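Local coordinates for thymidylate synthase ThyX (Streptomyces cacaoi subsp. asoensis, PDB 4P5A), which is a tetrameric, FAD-dependent UMP/dUMP methylase of the ThyX family that probably takes its methyl group from methylenetetrahydrofolate, at residues S19-L24 with N68-L73. Sequence-based numbering, arbitrary orientation. Where two conformers were deposited one is given.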
loop_
_atom_site.group_PDB
_atom_site.type_symbol
_atom_site.label_atom_id
_atom_site.label_comp_id
_atom_site.label_asym_id
_atom_site.label_seq_id
_atom_site.Cartn_x
_atom_site.Cartn_y
_atom_site.Cartn_z
ATOM N N SER B 19 -13.878 -5.345 16.550
ATOM C CA SER B 19 -13.045 -4.147 16.385
ATOM C C SER B 19 -12.076 -4.026 17.513
ATOM O O SER B 19 -12.265 -4.690 18.618
ATOM C CB SER B 19 -13.930 -2.883 16.404
ATOM O OG SER B 19 -14.705 -2.772 17.628
ATOM N N SER B 20 -11.068 -3.181 17.334
ATOM C CA SER B 20 -10.308 -2.756 18.460
ATOM C C SER B 20 -9.985 -1.305 18.096
ATOM O O SER B 20 -8.984 -1.047 17.396
ATOM C CB SER B 20 -9.038 -3.604 18.545
ATOM O OG SER B 20 -8.200 -3.084 19.529
ATOM N N ALA B 21 -10.892 -0.418 18.440
ATOM C CA ALA B 21 -10.727 0.985 18.012
ATOM C C ALA B 21 -11.341 1.904 18.998
ATOM O O ALA B 21 -12.506 1.659 19.491
ATOM C CB ALA B 21 -11.424 1.215 16.702
ATOM N N SER B 22 -10.578 2.929 19.353
ATOM C CA SER B 22 -11.111 3.924 20.319
ATOM C C SER B 22 -10.338 5.214 20.119
ATOM O O SER B 22 -9.245 5.220 19.544
ATOM C CB SER B 22 -10.845 3.401 21.749
ATOM O OG SER B 22 -9.427 3.376 22.015
ATOM N N ASP B 23 -10.891 6.334 20.644
ATOM C CA ASP B 23 -10.133 7.533 20.552
ATOM C C ASP B 23 -8.868 7.514 21.345
ATOM O O ASP B 23 -7.868 8.075 20.957
ATOM C CB ASP B 23 -11.027 8.700 21.079
ATOM C CG ASP B 23 -12.312 8.967 20.166
ATOM O OD1 ASP B 23 -13.450 9.087 20.710
ATOM O OD2 ASP B 23 -12.192 9.036 18.890
ATOM N N LEU B 24 -8.901 6.822 22.488
ATOM C CA LEU B 24 -7.692 6.692 23.281
ATOM C C LEU B 24 -6.549 6.036 22.508
ATOM O O LEU B 24 -5.395 6.411 22.707
ATOM C CB LEU B 24 -8.021 5.866 24.509
ATOM C CG LEU B 24 -6.739 5.482 25.242
ATOM C CD1 LEU B 24 -6.120 6.645 26.095
ATOM C CD2 LEU B 24 -6.937 4.148 26.041
ATOM N N ASN B 68 -5.491 0.912 14.923
ATOM C CA ASN B 68 -6.735 0.326 15.365
ATOM C C ASN B 68 -7.274 -0.544 14.295
ATOM O O ASN B 68 -6.693 -0.526 13.192
ATOM C CB ASN B 68 -7.783 1.419 15.729
ATOM C CG ASN B 68 -7.891 2.514 14.661
ATOM O OD1 ASN B 68 -7.468 3.730 14.832
ATOM N ND2 ASN B 68 -8.401 2.138 13.618
ATOM N N SER B 69 -8.404 -1.185 14.508
ATOM C CA SER B 69 -8.963 -2.018 13.438
ATOM C C SER B 69 -10.473 -2.142 13.605
ATOM O O SER B 69 -10.978 -2.162 14.772
ATOM C CB SER B 69 -8.315 -3.375 13.517
ATOM O OG SER B 69 -8.809 -4.224 12.521
ATOM N N MET B 70 -11.158 -2.256 12.495
ATOM C CA MET B 70 -12.592 -2.547 12.543
ATOM C C MET B 70 -12.892 -3.572 11.477
ATOM O O MET B 70 -12.385 -3.406 10.345
ATOM C CB MET B 70 -13.383 -1.273 12.199
ATOM C CG MET B 70 -13.438 -0.299 13.451
ATOM S SD MET B 70 -13.998 1.358 12.845
ATOM C CE MET B 70 -12.458 2.086 12.042
ATOM N N THR B 71 -13.728 -4.548 11.768
ATOM C CA THR B 71 -14.023 -5.541 10.662
ATOM C C THR B 71 -15.518 -5.543 10.458
ATOM O O THR B 71 -16.276 -5.716 11.419
ATOM C CB THR B 71 -13.614 -6.937 11.090
ATOM O OG1 THR B 71 -12.140 -7.013 11.246
ATOM C CG2 THR B 71 -14.089 -8.055 10.109
ATOM N N PHE B 72 -15.940 -5.383 9.225
ATOM C CA PHE B 72 -17.369 -5.349 8.878
ATOM C C PHE B 72 -17.750 -6.568 8.064
ATOM O O PHE B 72 -17.003 -6.971 7.155
ATOM C CB PHE B 72 -17.677 -4.121 8.017
ATOM C CG PHE B 72 -17.480 -2.826 8.752
ATOM C CD1 PHE B 72 -18.463 -2.412 9.686
ATOM C CD2 PHE B 72 -16.333 -2.079 8.560
ATOM C CE1 PHE B 72 -18.323 -1.183 10.374
ATOM C CE2 PHE B 72 -16.168 -0.858 9.255
ATOM C CZ PHE B 72 -17.154 -0.444 10.163
ATOM N N LEU B 73 -18.960 -7.041 8.269
ATOM C CA LEU B 73 -19.584 -8.011 7.364
ATOM C C LEU B 73 -20.535 -7.225 6.496
ATOM O O LEU B 73 -21.485 -6.547 6.998
ATOM C CB LEU B 73 -20.443 -9.051 8.184
ATOM C CG LEU B 73 -21.240 -10.148 7.382
ATOM C CD1 LEU B 73 -20.319 -11.012 6.523
ATOM C CD2 LEU B 73 -21.881 -11.089 8.489
#
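Ser20 and Ser69 form the hydrogen-bonded pair that ends the antiparallel ladder between strands 13-20 and 69-77 in the antiparallel sheet of the ThyX fold, where 13-20 is an outermost strand within this chain and 69-77 an inner one. Ser20 N donates to Ser69 O at 2.8 Å, nearly straight at 163° at the hydrogen. The return bond, Ser69 N to Ser20 O, measures 2.9 Å, and its donor stands well above the carbonyl plane, 45° out of it. Both serine side chains lie on one face of the sheet, where each packs on its counterpart in a second subunit, Ser20 on Ser20 and Ser69 on Ser69.

The other face carries Ser19 and Met70, a non-hydrogen-bonded pair; Leu223 of helix 207-223 packs on both, and Trp220 on Met70. With CG anti to its carbonyl carbon (chi1 -78°), Met70 sets this methylene beside two residues of segment 19-24, 4.0 Å from Ser19 CB and 4.1 Å from Ala21 CB. Past the last bridge Ala21 still turns its methyl toward segment 68-73, and Met224 packs on both Ala21 and Asn68. After Ala21 the backbone enters helix 23-30, N-capped by Ser22, whose OG bonds to Ala25 N; Asp23 ties this helix start to Val226 N and Thr227 OG1. Asn68 also touches Asn182, a residue of the FAD pocket, so this end of the ladder lies close to the cofactor site. Asn68 CB meets Ala21 CB at 3.8 Å. Closer still, Asn68 CB lies 3.2 Å from Ser20 O.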